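Local coordinates for G protein alpha subunit (Entamoeba histolytica, PDB 4FID) that probably transduces signals from G protein-coupled receptors as the guanine-nucleotide-binding alpha subunit of a heterotrimeric G protein, and binds GDP, at residues T20-L25 with H152-V157; Q36-H41 with E139-N144; C46-T51 with K120-N125; V126-M131 with V135-D140. All blocks are in the same frame, centred on the assembly; numbering follows the deposited sequence.

Contact 1 of 4, residues T20-L25 with H152-V157. With GDP (guanosine-5'-diphosphate), chain C.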
# COMPACT_ATOMS: atom_id res chain seq x y z
N THR A 20 -5.05 0.26 1.77
CA THR A 20 -5.55 -0.14 0.46
C THR A 20 -6.19 -1.53 0.51
O THR A 20 -7.21 -1.79 -0.13
CB THR A 20 -4.44 -0.17 -0.55
OG1 THR A 20 -3.79 1.11 -0.60
CG2 THR A 20 -5.02 -0.55 -1.93
N ILE A 21 -5.59 -2.43 1.27
CA ILE A 21 -6.20 -3.73 1.44
C ILE A 21 -7.60 -3.60 2.07
O ILE A 21 -8.53 -4.28 1.66
CB ILE A 21 -5.33 -4.61 2.34
CG1 ILE A 21 -3.92 -4.75 1.76
CG2 ILE A 21 -6.01 -5.94 2.59
CD1 ILE A 21 -3.85 -5.61 0.54
N ALA A 22 -7.73 -2.74 3.07
CA ALA A 22 -9.00 -2.56 3.78
C ALA A 22 -10.11 -1.97 2.91
O ALA A 22 -11.27 -2.38 3.00
CB ALA A 22 -8.79 -1.72 5.03
N LYS A 23 -9.76 -1.00 2.07
CA LYS A 23 -10.74 -0.46 1.12
C LYS A 23 -11.12 -1.53 0.10
O LYS A 23 -12.27 -1.64 -0.32
CB LYS A 23 -10.17 0.77 0.42
CG LYS A 23 -10.31 2.05 1.20
CD LYS A 23 -9.49 3.14 0.59
CE LYS A 23 -9.36 4.32 1.54
NZ LYS A 23 -8.07 5.05 1.34
N GLN A 24 -10.14 -2.33 -0.28
CA GLN A 24 -10.35 -3.35 -1.28
C GLN A 24 -11.34 -4.41 -0.80
O GLN A 24 -12.12 -4.94 -1.59
CB GLN A 24 -9.01 -4.00 -1.65
CG GLN A 24 -9.04 -4.75 -2.95
CD GLN A 24 -9.25 -3.85 -4.15
OE1 GLN A 24 -8.29 -3.35 -4.73
NE2 GLN A 24 -10.51 -3.67 -4.54
N LEU A 25 -11.31 -4.71 0.49
CA LEU A 25 -12.20 -5.73 1.06
C LEU A 25 -13.58 -5.16 1.25
O LEU A 25 -14.58 -5.88 1.14
CB LEU A 25 -11.67 -6.26 2.39
CG LEU A 25 -10.36 -7.06 2.34
CD1 LEU A 25 -9.80 -7.29 3.73
CD2 LEU A 25 -10.59 -8.38 1.62
N HIS A 152 -10.04 1.99 12.18
CA HIS A 152 -11.17 1.80 11.28
C HIS A 152 -11.74 0.41 11.43
O HIS A 152 -11.01 -0.58 11.36
CB HIS A 152 -10.74 2.01 9.83
CG HIS A 152 -10.27 3.40 9.53
ND1 HIS A 152 -11.08 4.35 8.94
CD2 HIS A 152 -9.08 4.01 9.73
CE1 HIS A 152 -10.41 5.47 8.79
NE2 HIS A 152 -9.19 5.29 9.27
N GLU A 153 -13.05 0.33 11.65
CA GLU A 153 -13.73 -0.94 11.77
C GLU A 153 -14.71 -1.09 10.63
O GLU A 153 -15.24 -0.09 10.14
CB GLU A 153 -14.49 -1.03 13.10
CG GLU A 153 -13.60 -0.91 14.33
CD GLU A 153 -14.29 -1.29 15.64
OE1 GLU A 153 -14.66 -0.38 16.40
OE2 GLU A 153 -14.45 -2.50 15.92
N TYR A 154 -14.93 -2.32 10.19
CA TYR A 154 -16.15 -2.64 9.46
C TYR A 154 -16.40 -4.12 9.26
O TYR A 154 -15.54 -4.96 9.53
CB TYR A 154 -16.33 -1.88 8.14
CG TYR A 154 -15.08 -1.60 7.34
CD1 TYR A 154 -14.48 -2.59 6.57
CD2 TYR A 154 -14.53 -0.32 7.31
CE1 TYR A 154 -13.35 -2.32 5.82
CE2 TYR A 154 -13.41 -0.04 6.57
CZ TYR A 154 -12.83 -1.03 5.83
OH TYR A 154 -11.71 -0.72 5.10
N ASP A 155 -17.61 -4.42 8.80
CA ASP A 155 -18.03 -5.79 8.60
C ASP A 155 -18.21 -6.05 7.11
O ASP A 155 -18.64 -5.18 6.37
CB ASP A 155 -19.35 -6.04 9.33
CG ASP A 155 -19.28 -5.61 10.78
OD1 ASP A 155 -18.69 -6.33 11.61
OD2 ASP A 155 -19.81 -4.53 11.08
N PHE A 156 -17.83 -7.26 6.70
CA PHE A 156 -18.20 -7.78 5.40
C PHE A 156 -18.68 -9.23 5.56
O PHE A 156 -18.79 -9.74 6.67
CB PHE A 156 -17.05 -7.67 4.40
CG PHE A 156 -15.72 -8.11 4.94
CD1 PHE A 156 -14.99 -7.28 5.77
CD2 PHE A 156 -15.21 -9.35 4.62
CE1 PHE A 156 -13.76 -7.69 6.27
CE2 PHE A 156 -13.98 -9.76 5.11
CZ PHE A 156 -13.25 -8.94 5.94
N VAL A 157 -19.01 -9.86 4.43
CA VAL A 157 -19.38 -11.27 4.40
C VAL A 157 -18.57 -11.90 3.28
O VAL A 157 -18.32 -11.26 2.27
CB VAL A 157 -20.89 -11.47 4.09
CG1 VAL A 157 -21.16 -12.88 3.60
CG2 VAL A 157 -21.75 -11.17 5.32
PB GDP C . -1.26 2.67 5.12
O1B GDP C . -2.45 3.55 5.37
O2B GDP C . -0.07 3.22 5.87
O3B GDP C . -1.60 1.29 5.65
O3A GDP C . -0.86 2.57 3.54
PA GDP C . -1.83 3.04 2.32
O1A GDP C . -2.93 2.03 2.06
O2A GDP C . -2.43 4.41 2.58
O5' GDP C . -0.82 3.14 1.06
C5' GDP C . -0.68 4.38 0.35
C4' GDP C . -0.39 4.18 -1.15
O4' GDP C . 0.14 2.88 -1.44
C3' GDP C . -1.64 4.36 -2.02
O3' GDP C . -1.39 5.37 -3.01
C2' GDP C . -1.87 2.99 -2.65
O2' GDP C . -2.44 3.12 -3.97
C1' GDP C . -0.48 2.36 -2.62
N9 GDP C . -0.51 0.87 -2.64
C8 GDP C . -0.91 0.02 -1.67
N7 GDP C . -0.79 -1.27 -2.06
C5 GDP C . -0.29 -1.27 -3.31
C6 GDP C . 0.08 -2.29 -4.33
O6 GDP C . -0.04 -3.51 -4.10
N1 GDP C . 0.54 -1.87 -5.51
C2 GDP C . 0.69 -0.56 -5.80
N2 GDP C . 1.18 -0.22 -7.01
N3 GDP C . 0.38 0.43 -4.92
C4 GDP C . -0.11 0.14 -3.69
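A first torsion of 36° places the Y154 ring between its own backbone N and carbonyl carbon, so that the phenol projects from strand 152-157 to the helical backbone at A22. F156, two residues on and on the same side of the strand, has a similar first torsion (46°), and its ring reaches L25. The Y154 hydroxyl gives its proton to A22 O, with 2.7 Å between OH and O. The carbonyl oxygen lies at the edge of the ring, near its plane, whereas the hydroxyl stands above the carbonyl plane and off any lone pair. A tyrosine suits this place because it spans the gap with a flat apolar ring and still ends in a donor. The methyl of A22 is small enough to let it in, with A22 CB 4.2 Å from Y154 CZ. Farther along, L25 CD1 meets F156 CZ at 4.4 Å, obliquely to the ring. T20, at the start of the segment, binds GDP: its OG1 donates to O1A at 2.9 Å, and its N adds a weak bond. Y154 ties this helix, which follows the P-loop, to the sheet two residues from T20. Strand 152-157 is the outermost strand at its end of the sheet and pairs antiparallel with strand 162-167, where F163 meets the F156 ring. Helix 312-332 lies by L25 through I315 and F319.

Contact 2 of 4, residues Q36-H41 with E139-N144. With GDP (guanosine-5'-diphosphate), chain C.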
# COMPACT_ATOMS: atom_id res chain seq x y z
N GLN A 36 -21.51 9.83 -1.78
CA GLN A 36 -21.17 10.94 -0.88
C GLN A 36 -19.88 10.71 -0.10
O GLN A 36 -19.16 11.66 0.19
CB GLN A 36 -22.32 11.35 0.05
CG GLN A 36 -22.84 10.24 0.95
CD GLN A 36 -24.03 9.53 0.34
OE1 GLN A 36 -24.85 10.14 -0.36
NE2 GLN A 36 -24.14 8.23 0.60
N GLU A 37 -19.57 9.45 0.21
CA GLU A 37 -18.30 9.12 0.85
C GLU A 37 -17.15 9.34 -0.13
O GLU A 37 -16.15 9.99 0.19
CB GLU A 37 -18.31 7.68 1.36
CG GLU A 37 -17.09 7.30 2.19
CD GLU A 37 -17.38 6.14 3.13
OE1 GLU A 37 -18.52 5.62 3.11
OE2 GLU A 37 -16.46 5.76 3.89
N ARG A 38 -17.30 8.82 -1.34
CA ARG A 38 -16.33 9.05 -2.40
C ARG A 38 -16.04 10.54 -2.66
O ARG A 38 -14.88 10.92 -2.84
CB ARG A 38 -16.80 8.37 -3.69
CG ARG A 38 -16.52 6.89 -3.74
CD ARG A 38 -16.79 6.37 -5.12
NE ARG A 38 -18.16 5.93 -5.19
CZ ARG A 38 -19.08 6.44 -5.99
NH1 ARG A 38 -18.76 7.41 -6.83
NH2 ARG A 38 -20.31 5.97 -5.94
N ALA A 39 -17.07 11.37 -2.71
CA ALA A 39 -16.87 12.77 -3.08
C ALA A 39 -16.00 13.52 -2.08
O ALA A 39 -15.40 14.53 -2.43
CB ALA A 39 -18.22 13.50 -3.30
N THR A 40 -15.90 13.03 -0.85
CA THR A 40 -14.98 13.64 0.12
C THR A 40 -13.49 13.57 -0.30
O THR A 40 -12.67 14.33 0.21
CB THR A 40 -15.11 12.99 1.51
OG1 THR A 40 -14.37 11.76 1.54
CG2 THR A 40 -16.57 12.72 1.85
N HIS A 41 -13.14 12.67 -1.21
CA HIS A 41 -11.74 12.54 -1.62
C HIS A 41 -11.32 13.43 -2.80
O HIS A 41 -10.17 13.39 -3.22
CB HIS A 41 -11.39 11.08 -1.84
CG HIS A 41 -11.72 10.22 -0.66
ND1 HIS A 41 -10.82 9.95 0.34
CD2 HIS A 41 -12.87 9.60 -0.31
CE1 HIS A 41 -11.39 9.19 1.26
NE2 HIS A 41 -12.64 8.96 0.89
N GLU A 139 -12.21 3.12 -7.85
CA GLU A 139 -10.87 2.78 -8.31
C GLU A 139 -9.89 3.94 -7.95
O GLU A 139 -8.77 3.70 -7.52
CB GLU A 139 -10.88 2.41 -9.80
CG GLU A 139 -9.66 1.67 -10.32
CD GLU A 139 -9.48 0.30 -9.66
OE1 GLU A 139 -10.47 -0.45 -9.58
OE2 GLU A 139 -8.34 -0.02 -9.23
N ASP A 140 -10.34 5.17 -8.10
CA ASP A 140 -9.54 6.31 -7.65
C ASP A 140 -9.19 6.16 -6.17
O ASP A 140 -8.06 6.39 -5.77
CB ASP A 140 -10.28 7.64 -7.89
CG ASP A 140 -10.54 7.90 -9.38
OD1 ASP A 140 -9.85 7.26 -10.20
OD2 ASP A 140 -11.42 8.73 -9.73
N LEU A 141 -10.16 5.77 -5.34
CA LEU A 141 -9.91 5.66 -3.91
C LEU A 141 -8.88 4.57 -3.60
O LEU A 141 -8.12 4.70 -2.63
CB LEU A 141 -11.20 5.37 -3.14
CG LEU A 141 -12.01 6.49 -2.49
CD1 LEU A 141 -12.24 7.66 -3.45
CD2 LEU A 141 -13.35 5.94 -1.94
N ILE A 142 -8.88 3.51 -4.41
CA ILE A 142 -7.90 2.44 -4.26
C ILE A 142 -6.49 2.97 -4.49
O ILE A 142 -5.56 2.64 -3.75
CB ILE A 142 -8.13 1.28 -5.27
CG1 ILE A 142 -9.39 0.47 -4.91
CG2 ILE A 142 -6.86 0.39 -5.39
CD1 ILE A 142 -9.36 -0.09 -3.53
N HIS A 143 -6.35 3.81 -5.52
CA HIS A 143 -5.02 4.25 -5.94
C HIS A 143 -4.53 5.51 -5.26
O HIS A 143 -3.34 5.82 -5.30
CB HIS A 143 -4.98 4.47 -7.45
CG HIS A 143 -4.96 3.21 -8.23
ND1 HIS A 143 -6.12 2.56 -8.63
CD2 HIS A 143 -3.94 2.47 -8.71
CE1 HIS A 143 -5.80 1.47 -9.31
NE2 HIS A 143 -4.49 1.40 -9.37
N ASN A 144 -5.43 6.25 -4.64
CA ASN A 144 -5.00 7.50 -4.06
C ASN A 144 -4.37 7.34 -2.69
O ASN A 144 -4.76 6.48 -1.91
CB ASN A 144 -6.12 8.52 -3.99
CG ASN A 144 -5.60 9.91 -3.74
OD1 ASN A 144 -4.73 10.37 -4.48
ND2 ASN A 144 -6.10 10.58 -2.69
PB GDP C . -1.26 2.67 5.12
O1B GDP C . -2.45 3.55 5.37
O2B GDP C . -0.07 3.22 5.87
O3B GDP C . -1.60 1.29 5.65
O3A GDP C . -0.86 2.57 3.54
PA GDP C . -1.83 3.04 2.32
O1A GDP C . -2.93 2.03 2.06
O2A GDP C . -2.43 4.41 2.58
O5' GDP C . -0.82 3.14 1.06
C5' GDP C . -0.68 4.38 0.35
C4' GDP C . -0.39 4.18 -1.15
O4' GDP C . 0.14 2.88 -1.44
C3' GDP C . -1.64 4.36 -2.02
O3' GDP C . -1.39 5.37 -3.01
C2' GDP C . -1.87 2.99 -2.65
O2' GDP C . -2.44 3.12 -3.97
C1' GDP C . -0.48 2.36 -2.62
N9 GDP C . -0.51 0.87 -2.64
C8 GDP C . -0.91 0.02 -1.67
N7 GDP C . -0.79 -1.27 -2.06
C5 GDP C . -0.29 -1.27 -3.31
C6 GDP C . 0.08 -2.29 -4.33
O6 GDP C . -0.04 -3.51 -4.10
N1 GDP C . 0.54 -1.87 -5.51
C2 GDP C . 0.69 -0.56 -5.80
N2 GDP C . 1.18 -0.22 -7.01
N3 GDP C . 0.38 0.43 -4.92
C4 GDP C . -0.11 0.14 -3.69
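L141, on the helix whose last turn borders the GDP ribose, packs against R38 and H41 where the chain passes between the Ras-like and all-helical domains of a G-alpha subunit. Its CG sits over one face of the H41 imidazole, 4.2 Å from the ring centroid and 22° off the normal, which makes a CH-pi contact. CD1 of L141 adds a 3.7 Å approach to H41 CD2. The other branch of the leucine, CD2, rests 3.8 Å from R38 CG, so one forked side chain serves two neighbours. With CG anti to the carbonyl carbon (chi1 -53°), H41 swings its ring to where one face meets L141. The opposite face carries T40 OG1, offset toward the rim. In the facing helix H143 ND1 donates to E139 O at 3.1 Å, and H143 N reaches the same oxygen from its other face, which fixes the rotation of the imidazole. Leucine fits by its branching, histidine by its flat face, and arginine by its long apolar stem. R38 lends only that stem here, because its NE bonds F33 O and its NH1 bonds P136 O. The contact is therefore van der Waals and CH-pi, with no polar bond between the segments.

Contact 3 of 4, residues C46-T51 with K120-N125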
# COMPACT_ATOMS: atom_id res chain seq x y z
N CYS A 46 -7.33 15.76 -6.44
CA CYS A 46 -7.01 16.87 -7.32
C CYS A 46 -5.67 17.52 -6.94
O CYS A 46 -4.87 17.86 -7.79
CB CYS A 46 -8.16 17.87 -7.39
SG CYS A 46 -9.63 17.20 -8.24
N SER A 47 -5.44 17.67 -5.64
CA SER A 47 -4.18 18.19 -5.14
C SER A 47 -2.96 17.31 -5.51
O SER A 47 -1.92 17.81 -5.97
CB SER A 47 -4.26 18.36 -3.62
OG SER A 47 -3.07 18.90 -3.10
N ASN A 48 -3.09 16.00 -5.28
CA ASN A 48 -2.04 15.04 -5.65
C ASN A 48 -1.64 15.10 -7.13
O ASN A 48 -0.49 14.83 -7.47
CB ASN A 48 -2.47 13.61 -5.31
CG ASN A 48 -2.54 13.35 -3.84
OD1 ASN A 48 -2.08 14.17 -3.04
ND2 ASN A 48 -3.11 12.22 -3.45
N VAL A 49 -2.60 15.41 -8.01
CA VAL A 49 -2.29 15.50 -9.43
C VAL A 49 -1.20 16.54 -9.62
O VAL A 49 -0.18 16.28 -10.27
CB VAL A 49 -3.54 15.85 -10.32
CG1 VAL A 49 -3.11 16.22 -11.74
CG2 VAL A 49 -4.54 14.70 -10.36
N VAL A 50 -1.39 17.71 -9.00
CA VAL A 50 -0.46 18.82 -9.18
C VAL A 50 0.85 18.63 -8.40
O VAL A 50 1.94 18.80 -8.96
CB VAL A 50 -1.10 20.18 -8.83
CG1 VAL A 50 -0.06 21.29 -8.90
CG2 VAL A 50 -2.28 20.48 -9.76
N THR A 51 0.74 18.25 -7.13
CA THR A 51 1.94 18.14 -6.31
C THR A 51 2.89 17.05 -6.81
O THR A 51 4.10 17.25 -6.83
CB THR A 51 1.63 18.01 -4.79
OG1 THR A 51 1.08 16.72 -4.49
CG2 THR A 51 0.66 19.08 -4.35
N LYS A 120 1.66 8.03 -11.60
CA LYS A 120 1.31 7.61 -12.96
C LYS A 120 -0.20 7.43 -13.13
O LYS A 120 -0.77 7.88 -14.13
CB LYS A 120 2.03 6.31 -13.32
CG LYS A 120 1.56 5.69 -14.64
CD LYS A 120 2.56 4.64 -15.11
CE LYS A 120 2.06 3.86 -16.32
NZ LYS A 120 3.05 2.84 -16.78
N TYR A 121 -0.85 6.80 -12.16
CA TYR A 121 -2.30 6.63 -12.25
C TYR A 121 -2.98 7.99 -12.36
O TYR A 121 -3.83 8.19 -13.21
CB TYR A 121 -2.86 5.83 -11.08
CG TYR A 121 -4.38 5.68 -11.06
CD1 TYR A 121 -4.99 4.55 -11.60
CD2 TYR A 121 -5.20 6.65 -10.48
CE1 TYR A 121 -6.37 4.40 -11.58
CE2 TYR A 121 -6.58 6.52 -10.46
CZ TYR A 121 -7.17 5.38 -11.00
OH TYR A 121 -8.54 5.22 -10.97
N LEU A 122 -2.60 8.93 -11.50
CA LEU A 122 -3.20 10.26 -11.55
C LEU A 122 -3.04 10.90 -12.93
O LEU A 122 -4.01 11.36 -13.49
CB LEU A 122 -2.69 11.17 -10.43
CG LEU A 122 -3.15 10.68 -9.04
CD1 LEU A 122 -2.62 11.52 -7.83
CD2 LEU A 122 -4.65 10.61 -9.05
N PHE A 123 -1.83 10.89 -13.47
CA PHE A 123 -1.57 11.45 -14.80
C PHE A 123 -2.39 10.79 -15.91
O PHE A 123 -2.99 11.47 -16.75
CB PHE A 123 -0.07 11.38 -15.11
CG PHE A 123 0.78 12.05 -14.05
CD1 PHE A 123 0.24 13.06 -13.26
CD2 PHE A 123 2.09 11.65 -13.84
CE1 PHE A 123 1.01 13.66 -12.27
CE2 PHE A 123 2.87 12.26 -12.85
CZ PHE A 123 2.33 13.26 -12.07
N GLU A 124 -2.44 9.46 -15.93
CA GLU A 124 -3.19 8.77 -16.96
C GLU A 124 -4.69 9.03 -16.86
O GLU A 124 -5.44 8.71 -17.79
CB GLU A 124 -2.89 7.28 -16.93
CG GLU A 124 -1.46 6.99 -17.36
CD GLU A 124 -1.03 5.56 -17.10
OE1 GLU A 124 -1.82 4.77 -16.54
OE2 GLU A 124 0.11 5.24 -17.46
N ASN A 125 -5.13 9.60 -15.75
CA ASN A 125 -6.55 9.80 -15.49
C ASN A 125 -6.92 11.27 -15.40
O ASN A 125 -8.04 11.59 -14.98
CB ASN A 125 -6.98 9.05 -14.23
CG ASN A 125 -7.24 7.57 -14.50
OD1 ASN A 125 -8.34 7.19 -14.87
ND2 ASN A 125 -6.23 6.72 -14.30
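L122 carries this helix crossing by packing on V49 and N48. Its CB lies 4.0 Å from V49 CG2, one methyl branch of the valine. The chain then turns with CG anti to the carbonyl carbon (chi1 -67°), which directs the leucine onto the facing helix. CG carries the fork, whose CD2 stays on the valine side, 4.3 Å from V49 CG2. The other tip, CD1, lies against CB of N48 and reaches the backbone beyond it, 3.8 Å from N48 C and 3.9 Å from V49 N. A leucine suits the place because one methyl can reach the backbone while the other keeps to the valine. The short axes pass 9.4 Å apart at -103°. F123 contributes an edge: its CE1 is 3.5 Å from V49 O, which lies in the plane of the ring. Of the N48 side chain, CB makes the contact; its amide ND2 bonds N144 OD1. The crossing belongs to the all-helical domain, where long helix 42-62 receives F123 again through C52, M53 and L56. W98 of helix 90-99 meets the F123 ring, and helix 126-129 adds V126 against V49 and I129 against L122.

Contact 4 of 4, residues V126-M131 with V135-D140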
# COMPACT_ATOMS: atom_id res chain seq x y z
N VAL A 126 -5.99 12.14 -15.80
CA VAL A 126 -6.15 13.59 -15.63
C VAL A 126 -7.35 14.21 -16.38
O VAL A 126 -8.03 15.08 -15.84
CB VAL A 126 -4.86 14.36 -15.95
CG1 VAL A 126 -4.65 14.48 -17.45
CG2 VAL A 126 -4.91 15.73 -15.31
N LYS A 127 -7.60 13.75 -17.60
CA LYS A 127 -8.75 14.24 -18.37
C LYS A 127 -10.04 14.07 -17.58
O LYS A 127 -10.91 14.93 -17.62
CB LYS A 127 -8.87 13.51 -19.70
CG LYS A 127 -7.78 13.80 -20.73
CD LYS A 127 -7.89 12.83 -21.91
CE LYS A 127 -6.90 13.12 -23.03
NZ LYS A 127 -6.91 12.06 -24.09
N ARG A 128 -10.16 12.96 -16.85
CA ARG A 128 -11.37 12.69 -16.09
C ARG A 128 -11.39 13.33 -14.69
O ARG A 128 -12.46 13.61 -14.16
CB ARG A 128 -11.60 11.18 -15.99
CG ARG A 128 -12.86 10.79 -15.21
CD ARG A 128 -12.97 9.26 -15.08
NE ARG A 128 -11.73 8.69 -14.58
CZ ARG A 128 -11.49 8.38 -13.31
NH1 ARG A 128 -12.42 8.54 -12.39
NH2 ARG A 128 -10.31 7.89 -12.97
N ILE A 129 -10.21 13.56 -14.11
CA ILE A 129 -10.12 14.14 -12.77
C ILE A 129 -10.31 15.65 -12.82
O ILE A 129 -10.83 16.27 -11.88
CB ILE A 129 -8.76 13.82 -12.09
CG1 ILE A 129 -8.64 12.34 -11.76
CG2 ILE A 129 -8.55 14.65 -10.82
CD1 ILE A 129 -7.20 11.90 -11.61
N ALA A 130 -9.89 16.24 -13.94
CA ALA A 130 -9.89 17.68 -14.10
C ALA A 130 -11.22 18.22 -14.61
O ALA A 130 -11.34 19.41 -14.87
CB ALA A 130 -8.77 18.11 -15.01
N MSE A 131 -12.21 17.34 -14.77
CA MSE A 131 -13.56 17.77 -15.15
C MSE A 131 -14.23 18.52 -14.01
O MSE A 131 -13.93 18.30 -12.84
CB MSE A 131 -14.42 16.57 -15.54
CG MSE A 131 -14.24 16.07 -16.97
SE MSE A 131 -15.52 14.67 -17.39
CE MSE A 131 -15.44 13.66 -15.72
N VAL A 135 -16.57 13.28 -9.90
CA VAL A 135 -16.69 12.62 -8.60
C VAL A 135 -15.82 11.36 -8.65
O VAL A 135 -15.91 10.57 -9.60
CB VAL A 135 -18.19 12.33 -8.21
CG1 VAL A 135 -18.97 11.74 -9.36
CG2 VAL A 135 -18.29 11.43 -7.00
N PRO A 136 -14.93 11.19 -7.65
CA PRO A 136 -14.01 10.05 -7.62
C PRO A 136 -14.74 8.72 -7.67
O PRO A 136 -15.82 8.58 -7.11
CB PRO A 136 -13.31 10.21 -6.26
CG PRO A 136 -13.31 11.66 -6.02
CD PRO A 136 -14.65 12.14 -6.56
N THR A 137 -14.15 7.75 -8.36
CA THR A 137 -14.67 6.40 -8.41
C THR A 137 -13.99 5.54 -7.34
O THR A 137 -12.99 5.94 -6.75
CB THR A 137 -14.37 5.78 -9.77
OG1 THR A 137 -12.95 5.50 -9.86
CG2 THR A 137 -14.77 6.70 -10.88
N GLU A 138 -14.52 4.34 -7.09
CA GLU A 138 -13.90 3.43 -6.13
C GLU A 138 -12.48 3.10 -6.54
O GLU A 138 -11.61 2.88 -5.68
CB GLU A 138 -14.71 2.16 -5.96
CG GLU A 138 -16.06 2.40 -5.28
CD GLU A 138 -16.85 1.13 -5.05
OE1 GLU A 138 -17.55 1.03 -4.02
OE2 GLU A 138 -16.76 0.20 -5.89
N GLU A 139 -12.21 3.12 -7.85
CA GLU A 139 -10.87 2.78 -8.31
C GLU A 139 -9.89 3.94 -7.95
O GLU A 139 -8.77 3.70 -7.52
CB GLU A 139 -10.88 2.41 -9.80
CG GLU A 139 -9.66 1.67 -10.32
CD GLU A 139 -9.48 0.30 -9.66
OE1 GLU A 139 -10.47 -0.45 -9.58
OE2 GLU A 139 -8.34 -0.02 -9.23
N ASP A 140 -10.34 5.17 -8.10
CA ASP A 140 -9.54 6.31 -7.65
C ASP A 140 -9.19 6.16 -6.17
O ASP A 140 -8.06 6.39 -5.77
CB ASP A 140 -10.28 7.64 -7.89
CG ASP A 140 -10.54 7.90 -9.38
OD1 ASP A 140 -9.85 7.26 -10.20
OD2 ASP A 140 -11.42 8.73 -9.73
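R128 and D140 form an end-on, two-nitrogen salt bridge, each oxygen of the carboxylate taking one arginine nitrogen. R128 NH2 donates to D140 OD1 at 2.9 Å and 177°, in the guanidinium plane and on the syn lone pair. R128 NH1 reaches D140 OD2 at 2.8 Å, also from the syn side but somewhat tilted from both planes. The two flat groups are 25° apart, so the fork is nearly coplanar. The arginine gets there through an extended start and a bend at chi3 (51°), meeting an aspartate that comes from the opposite direction. D140 OD2 has a second partner, T137 N at 3.2 Å, which approaches from above the carboxylate plane. In return D140 N donates to T137 OG1 at 3.2 Å: T137 is the N-cap and the pair is a capping box that starts helix 138-143. Threonine fits because its hydroxyl caps the helix; its methyl CG2 lies obliquely beside the guanidinium. Y121 OH bonds D140 OD1, Y134 OH bonds OD2, and N125 OD1 bonds R128 NH2. A buried carboxylate gripped by several donors, beside the first turn of a helix and a guanidinium, would be expected to stay ionised, and the short aspartate couples the cap to the neighbouring helix.

How the contacts relate
From the N terminus, helix 18-28 opens the outermost loop, which contact 1 closes only at strand 152-157, tying the P-loop helix to the edge of the sheet. Contact 2 nests within it, joining the chain soon after that helix to helix 138-143. Inside contact 2 lies contact 3, within the all-helical domain, which opens on helix 42-62 and closes at helix 119-124. Contact 4 follows in series as a short local loop; it ends on the same stretch as contact 2, sharing E139 and D140. Y121 and N48 of contact 3 bond D140 and N144, while I142 of contact 2 packs on T20 and K23, so helix 138-143 connects both domains beside GDP.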